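Local coordinates for uncharacterized RNA methyltransferase pyrab10780 (Pyrococcus abyssi, PDB 2JJQ), which transfers a methyl group from S-adenosyl-L-methionine to C5 of uridine 54 in tRNA, giving 5-methyluridine and S-adenosyl-L-homocysteine, at residues Glu117-Pro122 / Ser275-Asn280; Ile358-Arg363 / Val383-Asn388; Ile406-Met411 / Val418-Lys423. All blocks are in the same frame, centred on the assembly; numbering follows the deposited sequence.

Contact 1 of 3, residues Glu117-Pro122 / Ser275-Asn280; sequences EVVPSP and SYQAVN
Q277, in the first turn of helix 275-288, reaches across to the backbone of V119 and thereby ties a helix flanking the methyltransferase sheet to an edge strand of that sheet, 117-119. The polar contact is a relay of amides. NE2 of Q277 donates to O of V119 at 3.0 Å, with the acceptor in the plane of the glutamine amide; seen from the peptide, however, the donor stands 51° out of the carbonyl plane, and the N-H...O angle is a bent 131°. NE2 is also hydrogen-bonded to the backbone O of D410, so the nitrogen bridges two neighbouring segments. At the other end of the same amide, OE1 of Q277 accepts from ND2 of N280 at 3.0 Å, one helical turn on. Held at both its nitrogen and its oxygen, the glutamine amide has little freedom to flip. Chi1 of Q277 brings CG beside S121, 4.0 Å from its OG, which bonds to O of K123; the bend at chi2 (-54°) then carries NE2 to the V119 carbonyl.

Van der Waals contacts lie beside these bonds. P122 sets its ring crosswise to the Q277 side chain, and CB of P122 makes an apolar contact with CB of Y276 at 3.9 Å, while the Y276 ring runs on to an edge-to-face contact with F202. From opposite directions P122 and N280 come together, CG of P122 lying 3.9 Å from ND2 of N280.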
loop_
_atom_site.group_PDB
_atom_site.type_symbol
_atom_site.label_atom_id
_atom_site.label_comp_id
_atom_site.label_asym_id
_atom_site.label_seq_id
_atom_site.Cartn_x
_atom_site.Cartn_y
_atom_site.Cartn_z
ATOM N N GLU A 117 5.170 -18.934 6.276
ATOM C CA GLU A 117 6.429 -18.210 6.212
ATOM C C GLU A 117 6.132 -16.743 5.876
ATOM O O GLU A 117 5.212 -16.432 5.069
ATOM C CB GLU A 117 7.340 -18.831 5.150
ATOM C CG GLU A 117 8.561 -17.969 4.803
ATOM C CD GLU A 117 9.359 -18.489 3.592
ATOM O OE1 GLU A 117 8.960 -19.503 2.960
ATOM O OE2 GLU A 117 10.416 -17.859 3.276
ATOM N N VAL A 118 6.877 -15.830 6.483
ATOM C CA VAL A 118 6.790 -14.400 6.166
ATOM C C VAL A 118 8.122 -13.923 5.546
ATOM O O VAL A 118 9.177 -13.908 6.233
ATOM C CB VAL A 118 6.439 -13.537 7.394
ATOM C CG1 VAL A 118 6.254 -12.081 6.967
ATOM C CG2 VAL A 118 5.127 -14.025 8.062
ATOM N N VAL A 119 8.084 -13.520 4.289
ATOM C CA VAL A 119 9.317 -13.061 3.618
ATOM C C VAL A 119 9.603 -11.613 3.989
ATOM O O VAL A 119 8.714 -10.761 3.808
ATOM C CB VAL A 119 9.159 -13.197 2.084
ATOM C CG1 VAL A 119 10.418 -12.714 1.300
ATOM C CG2 VAL A 119 8.717 -14.639 1.722
ATOM N N PRO A 120 10.811 -11.343 4.530
ATOM C CA PRO A 120 11.198 -9.980 4.928
ATOM C C PRO A 120 11.234 -9.078 3.735
ATOM O O PRO A 120 11.530 -9.521 2.608
ATOM C CB PRO A 120 12.633 -10.146 5.505
ATOM C CG PRO A 120 12.843 -11.616 5.693
ATOM C CD PRO A 120 11.915 -12.307 4.722
ATOM N N SER A 121 10.837 -7.822 3.940
ATOM C CA SER A 121 11.080 -6.798 2.923
ATOM C C SER A 121 12.612 -6.638 2.723
ATOM O O SER A 121 13.369 -6.648 3.731
ATOM C CB SER A 121 10.435 -5.492 3.342
ATOM O OG SER A 121 10.641 -4.515 2.330
ATOM N N PRO A 122 13.078 -6.591 1.446
ATOM C CA PRO A 122 14.528 -6.484 1.173
ATOM C C PRO A 122 15.107 -5.245 1.809
ATOM O O PRO A 122 16.293 -5.257 2.208
ATOM C CB PRO A 122 14.573 -6.425 -0.357
ATOM C CG PRO A 122 13.437 -7.359 -0.785
ATOM C CD PRO A 122 12.338 -7.075 0.263
ATOM N N SER A 275 8.420 -1.140 -3.486
ATOM C CA SER A 275 8.905 -1.630 -4.783
ATOM C C SER A 275 9.741 -2.882 -4.589
ATOM O O SER A 275 9.753 -3.766 -5.463
ATOM C CB SER A 275 9.729 -0.559 -5.505
ATOM O OG SER A 275 8.878 0.537 -5.838
ATOM N N TYR A 276 10.449 -2.970 -3.456
ATOM C CA TYR A 276 11.440 -4.068 -3.289
ATOM C C TYR A 276 10.754 -5.378 -3.125
ATOM O O TYR A 276 11.085 -6.370 -3.792
ATOM C CB TYR A 276 12.346 -3.786 -2.103
ATOM C CG TYR A 276 13.300 -2.657 -2.446
ATOM C CD1 TYR A 276 14.492 -2.917 -3.109
ATOM C CD2 TYR A 276 12.957 -1.324 -2.192
ATOM C CE1 TYR A 276 15.365 -1.869 -3.475
ATOM C CE2 TYR A 276 13.830 -0.282 -2.543
ATOM C CZ TYR A 276 15.013 -0.569 -3.189
ATOM O OH TYR A 276 15.897 0.452 -3.517
ATOM N N GLN A 277 9.728 -5.362 -2.285
ATOM C CA GLN A 277 8.910 -6.582 -2.107
ATOM C C GLN A 277 8.054 -6.840 -3.307
ATOM O O GLN A 277 7.654 -7.981 -3.533
ATOM C CB GLN A 277 7.898 -6.405 -1.045
ATOM C CG GLN A 277 8.180 -6.914 0.234
ATOM C CD GLN A 277 8.578 -8.404 0.404
ATOM O OE1 GLN A 277 8.952 -9.188 -0.511
ATOM N NE2 GLN A 277 8.614 -8.731 1.665
ATOM N N ALA A 278 7.678 -5.780 -4.031
ATOM C CA ALA A 278 6.835 -5.975 -5.214
ATOM C C ALA A 278 7.566 -6.925 -6.164
ATOM O O ALA A 278 6.931 -7.666 -6.889
ATOM C CB ALA A 278 6.568 -4.643 -5.876
ATOM N N VAL A 279 8.897 -6.828 -6.215
ATOM C CA VAL A 279 9.695 -7.699 -7.089
ATOM C C VAL A 279 9.447 -9.147 -6.621
ATOM O O VAL A 279 9.199 -10.038 -7.447
ATOM C CB VAL A 279 11.186 -7.335 -7.065
ATOM C CG1 VAL A 279 12.012 -8.393 -7.799
ATOM C CG2 VAL A 279 11.379 -5.929 -7.718
ATOM N N ASN A 280 9.535 -9.389 -5.314
ATOM C CA ASN A 280 9.296 -10.779 -4.829
ATOM C C ASN A 280 7.855 -11.229 -5.114
ATOM O O ASN A 280 7.617 -12.390 -5.417
ATOM C CB ASN A 280 9.566 -10.857 -3.345
ATOM C CG ASN A 280 11.036 -10.783 -3.030
ATOM O OD1 ASN A 280 11.895 -11.050 -3.902
ATOM N ND2 ASN A 280 11.353 -10.452 -1.792
#

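Contact 2 of 3, residues Ile358-Arg363 / Val383-Asn388; sequences IVDPPR and VYVSCN. With SAH (S-adenosyl-L-homocysteine), chain B.
Strands 356-359 and 381-386 run parallel here, I358 paired with V383 and V359 with Y384, and the segments differ by only 12° in direction. They are the two strands of a beta-alpha-beta unit, joined through helix 368-377, in the Rossmann-like sheet of a class I methyltransferase. V359 N donates to O of V383 at 2.8 Å and V359 O accepts from N of V385 at 2.9 Å, both bonds nearly straight.

V359 and Y384 share one face of the sheet. With chi1 of V359 at -67°, CG2 sits between the backbone N and the carbonyl carbon and lies over one face of the Y384 ring, 4.1 Å from its centroid: a CH-pi contact displaced toward the rim. Farther along the ring, CG of P361 packs 3.6 Å from CE2 of Y384, while the phenol OH is hydrogen-bonded to D395.

Beyond the paired residues the chains part at the cofactor pocket. D360 turns its carboxylate between strand and ligand: OD1 packs near CG1 of V385, and OD2 accepts from the amino nitrogen of S-adenosyl-L-homocysteine at 2.9 Å. P362 follows with CG against the adenine, nearest N7. Two waters bridge the segments where they diverge, one within hydrogen-bonding reach of O of P361 and O of V385, the other lying between O of P362 and ND2 of N388, from which it accepts. C387, the predicted nucleophile, follows strand 381-386, within an ST turn closed by the hydrogen bond from N of N388 to OG of S386 at 3.0 Å.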
loop_
_atom_site.group_PDB
_atom_site.type_symbol
_atom_site.label_atom_id
_atom_site.label_comp_id
_atom_site.label_asym_id
_atom_site.label_seq_id
_atom_site.Cartn_x
_atom_site.Cartn_y
_atom_site.Cartn_z
ATOM N N ILE A 358 -5.915 -15.718 -11.297
ATOM C CA ILE A 358 -5.330 -14.947 -10.174
ATOM C C ILE A 358 -6.382 -14.005 -9.693
ATOM O O ILE A 358 -7.016 -13.326 -10.512
ATOM C CB ILE A 358 -4.174 -14.090 -10.665
ATOM C CG1 ILE A 358 -3.139 -15.006 -11.327
ATOM C CG2 ILE A 358 -3.533 -13.301 -9.488
ATOM C CD1 ILE A 358 -2.100 -14.186 -12.089
ATOM N N VAL A 359 -6.591 -13.958 -8.384
ATOM C CA VAL A 359 -7.520 -12.947 -7.841
ATOM C C VAL A 359 -6.834 -12.105 -6.786
ATOM O O VAL A 359 -6.173 -12.644 -5.923
ATOM C CB VAL A 359 -8.801 -13.592 -7.254
ATOM C CG1 VAL A 359 -9.644 -14.239 -8.392
ATOM C CG2 VAL A 359 -8.506 -14.586 -6.164
ATOM N N ASP A 360 -7.014 -10.782 -6.857
ATOM C CA ASP A 360 -6.419 -9.862 -5.883
ATOM C C ASP A 360 -7.538 -8.915 -5.493
ATOM O O ASP A 360 -7.523 -7.777 -5.882
ATOM C CB ASP A 360 -5.264 -9.063 -6.551
ATOM C CG ASP A 360 -4.396 -8.317 -5.540
ATOM O OD1 ASP A 360 -4.747 -8.348 -4.343
ATOM O OD2 ASP A 360 -3.393 -7.671 -5.983
ATOM N N PRO A 361 -8.543 -9.414 -4.775
ATOM C CA PRO A 361 -9.767 -8.647 -4.592
ATOM C C PRO A 361 -9.621 -7.432 -3.709
ATOM O O PRO A 361 -8.602 -7.297 -3.030
ATOM C CB PRO A 361 -10.712 -9.655 -3.900
ATOM C CG PRO A 361 -9.828 -10.637 -3.197
ATOM C CD PRO A 361 -8.617 -10.750 -4.157
ATOM N N PRO A 362 -10.624 -6.524 -3.760
ATOM C CA PRO A 362 -10.697 -5.391 -2.844
ATOM C C PRO A 362 -11.007 -5.912 -1.431
ATOM O O PRO A 362 -11.105 -7.122 -1.215
ATOM C CB PRO A 362 -11.883 -4.587 -3.379
ATOM C CG PRO A 362 -12.748 -5.550 -4.003
ATOM C CD PRO A 362 -11.790 -6.567 -4.672
ATOM N N ARG A 363 -11.162 -4.991 -0.488
ATOM C CA ARG A 363 -11.465 -5.347 0.901
ATOM C C ARG A 363 -12.701 -6.271 1.094
ATOM O O ARG A 363 -12.732 -7.076 2.005
ATOM C CB ARG A 363 -11.629 -4.054 1.732
ATOM C CG ARG A 363 -10.279 -3.449 2.165
ATOM C CD ARG A 363 -10.474 -2.126 2.926
ATOM N NE ARG A 363 -9.405 -1.869 3.889
ATOM C CZ ARG A 363 -8.449 -0.942 3.734
ATOM N NH1 ARG A 363 -8.409 -0.185 2.639
ATOM N NH2 ARG A 363 -7.530 -0.767 4.678
ATOM N N VAL A 383 -4.717 -18.528 -7.880
ATOM C CA VAL A 383 -3.717 -17.837 -7.030
ATOM C C VAL A 383 -4.414 -16.641 -6.383
ATOM O O VAL A 383 -4.886 -15.774 -7.073
ATOM C CB VAL A 383 -2.438 -17.343 -7.860
ATOM C CG1 VAL A 383 -1.499 -16.546 -6.939
ATOM C CG2 VAL A 383 -1.716 -18.519 -8.504
ATOM N N TYR A 384 -4.495 -16.616 -5.058
ATOM C CA TYR A 384 -5.262 -15.618 -4.349
ATOM C C TYR A 384 -4.239 -14.745 -3.608
ATOM O O TYR A 384 -3.453 -15.256 -2.810
ATOM C CB TYR A 384 -6.221 -16.317 -3.382
ATOM C CG TYR A 384 -7.301 -15.445 -2.710
ATOM C CD1 TYR A 384 -8.599 -15.948 -2.497
ATOM C CD2 TYR A 384 -7.039 -14.132 -2.329
ATOM C CE1 TYR A 384 -9.613 -15.187 -1.845
ATOM C CE2 TYR A 384 -8.040 -13.364 -1.654
ATOM C CZ TYR A 384 -9.327 -13.900 -1.455
ATOM O OH TYR A 384 -10.281 -13.121 -0.814
ATOM N N VAL A 385 -4.206 -13.452 -3.930
ATOM C CA VAL A 385 -3.331 -12.491 -3.267
ATOM C C VAL A 385 -4.199 -11.591 -2.405
ATOM O O VAL A 385 -5.242 -11.124 -2.862
ATOM C CB VAL A 385 -2.619 -11.643 -4.356
ATOM C CG1 VAL A 385 -1.767 -10.548 -3.761
ATOM C CG2 VAL A 385 -1.795 -12.571 -5.254
ATOM N N SER A 386 -3.788 -11.366 -1.157
ATOM C CA SER A 386 -4.654 -10.662 -0.200
ATOM C C SER A 386 -3.820 -10.009 0.878
ATOM O O SER A 386 -2.923 -10.657 1.422
ATOM C CB SER A 386 -5.592 -11.663 0.500
ATOM O OG SER A 386 -6.464 -11.038 1.443
ATOM N N CYS A 387 -4.117 -8.768 1.235
ATOM C CA CYS A 387 -3.533 -8.239 2.499
ATOM C C CYS A 387 -4.599 -8.250 3.635
ATOM O O CYS A 387 -4.413 -7.630 4.670
ATOM C CB CYS A 387 -2.931 -6.823 2.316
ATOM S SG CYS A 387 -4.171 -5.627 2.019
ATOM N N ASN A 388 -5.682 -9.010 3.442
ATOM C CA ASN A 388 -6.717 -9.157 4.476
ATOM C C ASN A 388 -6.863 -10.645 4.814
ATOM O O ASN A 388 -7.725 -11.318 4.263
ATOM C CB ASN A 388 -8.045 -8.600 3.933
ATOM C CG ASN A 388 -7.944 -7.099 3.514
ATOM O OD1 ASN A 388 -7.725 -6.231 4.357
ATOM N ND2 ASN A 388 -8.115 -6.808 2.200
HETATM N N SAH B . -3.622 -6.659 -8.688
HETATM C CA SAH B . -3.716 -5.166 -8.586
HETATM C CB SAH B . -4.312 -4.742 -7.244
HETATM C CG SAH B . -5.753 -5.170 -7.075
HETATM S SD SAH B . -6.491 -4.063 -5.861
HETATM C C SAH B . -2.316 -4.605 -8.662
HETATM O O SAH B . -2.074 -3.393 -8.787
HETATM O OXT SAH B . -1.375 -5.379 -8.566
HETATM C "C5'" SAH B . -8.170 -4.613 -6.032
HETATM C "C4'" SAH B . -8.731 -4.186 -7.400
HETATM O "O4'" SAH B . -10.152 -4.469 -7.508
HETATM C "C3'" SAH B . -8.600 -2.693 -7.699
HETATM O "O3'" SAH B . -7.769 -2.530 -8.867
HETATM C "C2'" SAH B . -10.057 -2.215 -7.919
HETATM O "O2'" SAH B . -10.242 -1.238 -8.948
HETATM C "C1'" SAH B . -10.774 -3.465 -8.333
HETATM N N9 SAH B . -12.163 -3.641 -7.925
HETATM C C8 SAH B . -12.756 -3.235 -6.776
HETATM N N7 SAH B . -14.028 -3.716 -6.744
HETATM C C5 SAH B . -14.230 -4.453 -7.848
HETATM C C6 SAH B . -15.335 -5.245 -8.428
HETATM N N6 SAH B . -16.503 -5.297 -7.740
HETATM N N1 SAH B . -15.104 -5.865 -9.631
HETATM C C2 SAH B . -13.926 -5.783 -10.287
HETATM N N3 SAH B . -12.899 -5.065 -9.811
HETATM C C4 SAH B . -12.997 -4.416 -8.626
HETATM O O HOH W 1 -6.890 -9.096 -1.941
HETATM O O HOH W 2 -9.154 -8.629 0.011
#

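Contact 3 of 3, residues Ile406-Met411 / Val418-Lys423; sequences IVALDM and VELVAK
M411 and E419 meet close to their backbones: chi1 of M411 (-75°) sets CG anti to the carbonyl carbon and against CB of E419, 3.4 Å away. The two side chains lie side by side, pointing the same way, and a bend at chi2 (90°) of E419 directs its carboxyl end. This pair sits at the loop end of a beta hairpin, strands 403-409 and 419-424, whose segments 406-409 and 419-423 run antiparallel, 158° between their directions.

Four backbone hydrogen bonds join the strands in two reciprocal couples, V407 with V421 and L409 with E419; the shortest runs from L409 N to E419 O at 2.7 Å. On the face carrying L409 and V421, CD1 of L409 touches CG2 of V421 at 3.5 Å, and helix 275-288 packs against both. The other face is lined by I406, A408, L420 and A422. There I406 sets CG1 3.9 Å from CB of A422, and the I406 and L420 side chains, inclined to each other, meet CD1 to CD2 at 4.0 Å, whereas A408 receives CG2 of V418 at 3.8 Å; helix 97-112 covers A408, V418 and L420.

E419 is the predicted proton acceptor, and its side chain also touches C387, the predicted nucleophile. With N and O of E419 both bonded to L409 and its CB backed by M411, the hairpin fixes the stem of the glutamate, consistent with a carboxylate presented at a defined place beside the cysteine.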
loop_
_atom_site.group_PDB
_atom_site.type_symbol
_atom_site.label_atom_id
_atom_site.label_comp_id
_atom_site.label_asym_id
_atom_site.label_seq_id
_atom_site.Cartn_x
_atom_site.Cartn_y
_atom_site.Cartn_z
ATOM N N ILE A 406 1.371 -21.609 0.308
ATOM C CA ILE A 406 1.044 -20.248 0.777
ATOM C C ILE A 406 2.260 -19.615 1.428
ATOM O O ILE A 406 3.026 -20.293 2.166
ATOM C CB ILE A 406 -0.159 -20.264 1.774
ATOM C CG1 ILE A 406 -0.613 -18.854 2.135
ATOM C CG2 ILE A 406 0.202 -21.001 3.053
ATOM C CD1 ILE A 406 -1.998 -18.887 2.852
ATOM N N VAL A 407 2.459 -18.323 1.163
ATOM C CA VAL A 407 3.523 -17.570 1.795
ATOM C C VAL A 407 2.984 -16.165 2.009
ATOM O O VAL A 407 2.092 -15.751 1.304
ATOM C CB VAL A 407 4.743 -17.513 0.860
ATOM C CG1 VAL A 407 5.954 -17.113 1.620
ATOM C CG2 VAL A 407 4.977 -18.881 0.300
ATOM N N ALA A 408 3.489 -15.465 3.019
ATOM C CA ALA A 408 3.178 -14.060 3.254
ATOM C C ALA A 408 4.416 -13.264 2.923
ATOM O O ALA A 408 5.539 -13.731 3.134
ATOM C CB ALA A 408 2.836 -13.801 4.726
ATOM N N LEU A 409 4.218 -12.098 2.353
ATOM C CA LEU A 409 5.363 -11.206 2.013
ATOM C C LEU A 409 5.139 -9.966 2.853
ATOM O O LEU A 409 4.008 -9.448 2.923
ATOM C CB LEU A 409 5.413 -10.846 0.538
ATOM C CG LEU A 409 5.783 -12.040 -0.344
ATOM C CD1 LEU A 409 4.465 -12.697 -0.638
ATOM C CD2 LEU A 409 6.413 -11.515 -1.646
ATOM N N ASP A 410 6.182 -9.537 3.559
ATOM C CA ASP A 410 6.055 -8.304 4.316
ATOM C C ASP A 410 6.089 -7.094 3.356
ATOM O O ASP A 410 7.131 -6.451 3.141
ATOM C CB ASP A 410 7.110 -8.175 5.422
ATOM C CG ASP A 410 6.835 -6.972 6.297
ATOM O OD1 ASP A 410 5.658 -6.559 6.322
ATOM O OD2 ASP A 410 7.759 -6.361 6.876
ATOM N N MET A 411 4.936 -6.776 2.791
ATOM C CA MET A 411 4.862 -5.652 1.880
ATOM C C MET A 411 4.852 -4.359 2.685
ATOM O O MET A 411 5.124 -3.249 2.137
ATOM C CB MET A 411 3.573 -5.769 1.009
ATOM C CG MET A 411 3.734 -6.878 -0.107
ATOM S SD MET A 411 4.780 -6.314 -1.497
ATOM C CE MET A 411 4.267 -4.596 -1.563
ATOM N N VAL A 418 0.161 -7.567 6.350
ATOM C CA VAL A 418 1.002 -8.438 5.557
ATOM C C VAL A 418 0.266 -8.756 4.245
ATOM O O VAL A 418 -0.967 -8.589 4.205
ATOM C CB VAL A 418 1.337 -9.703 6.376
ATOM C CG1 VAL A 418 0.279 -10.786 6.110
ATOM C CG2 VAL A 418 2.698 -10.191 6.029
ATOM N N GLU A 419 0.997 -9.160 3.207
ATOM C CA GLU A 419 0.437 -9.602 1.927
ATOM C C GLU A 419 0.548 -11.116 1.753
ATOM O O GLU A 419 1.641 -11.647 1.647
ATOM C CB GLU A 419 1.178 -8.951 0.782
ATOM C CG GLU A 419 0.606 -9.289 -0.583
ATOM C CD GLU A 419 -0.455 -8.295 -1.023
ATOM O OE1 GLU A 419 -1.062 -7.660 -0.139
ATOM O OE2 GLU A 419 -0.629 -8.109 -2.251
ATOM N N LEU A 420 -0.556 -11.819 1.638
ATOM C CA LEU A 420 -0.479 -13.288 1.518
ATOM C C LEU A 420 -0.556 -13.624 0.042
ATOM O O LEU A 420 -1.227 -12.913 -0.723
ATOM C CB LEU A 420 -1.707 -13.908 2.155
ATOM C CG LEU A 420 -1.780 -14.050 3.640
ATOM C CD1 LEU A 420 -3.279 -14.437 3.884
ATOM C CD2 LEU A 420 -0.855 -15.231 3.972
ATOM N N VAL A 421 0.060 -14.744 -0.363
ATOM C CA VAL A 421 -0.073 -15.203 -1.746
ATOM C C VAL A 421 -0.320 -16.692 -1.579
ATOM O O VAL A 421 0.546 -17.425 -1.065
ATOM C CB VAL A 421 1.206 -14.942 -2.618
ATOM C CG1 VAL A 421 0.982 -15.426 -4.049
ATOM C CG2 VAL A 421 1.628 -13.454 -2.583
ATOM N N ALA A 422 -1.506 -17.144 -1.992
ATOM C CA ALA A 422 -1.847 -18.547 -1.844
ATOM C C ALA A 422 -2.149 -19.213 -3.185
ATOM O O ALA A 422 -2.865 -18.646 -4.022
ATOM C CB ALA A 422 -3.051 -18.689 -0.920
ATOM N N LYS A 423 -1.591 -20.406 -3.379
ATOM C CA LYS A 423 -1.927 -21.225 -4.517
ATOM C C LYS A 423 -2.961 -22.286 -4.058
ATOM O O LYS A 423 -2.682 -23.072 -3.134
ATOM C CB LYS A 423 -0.672 -21.931 -5.010
ATOM C CG LYS A 423 -0.964 -22.842 -6.170
ATOM C CD LYS A 423 0.299 -23.504 -6.593
ATOM C CE LYS A 423 0.072 -24.248 -7.898
ATOM N NZ LYS A 423 1.352 -24.579 -8.572
#

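How the contacts relate
Order along the chain is simple, contact 1 closing before contact 2 opens and contact 2 before contact 3, yet in space contact 3 is the middle one. Its centre lies about 9 Å from that of contact 1 and about 10 Å from that of contact 2, which are about 16 Å apart and do not touch. All reach one mixed sheet, where 117-119, 403-409, 419-424, 381-386 and 356-359 are successive neighbours. Contact 3 joins contact 1 through V119 N to A408 O (2.8 Å) and contact 2 through Y384 N to A422 O (2.8 Å). The sheet thus brings together C387, just past the end of strand 381-386, and E419 on adjacent strand 419-424, the predicted catalytic pair, near the cofactor.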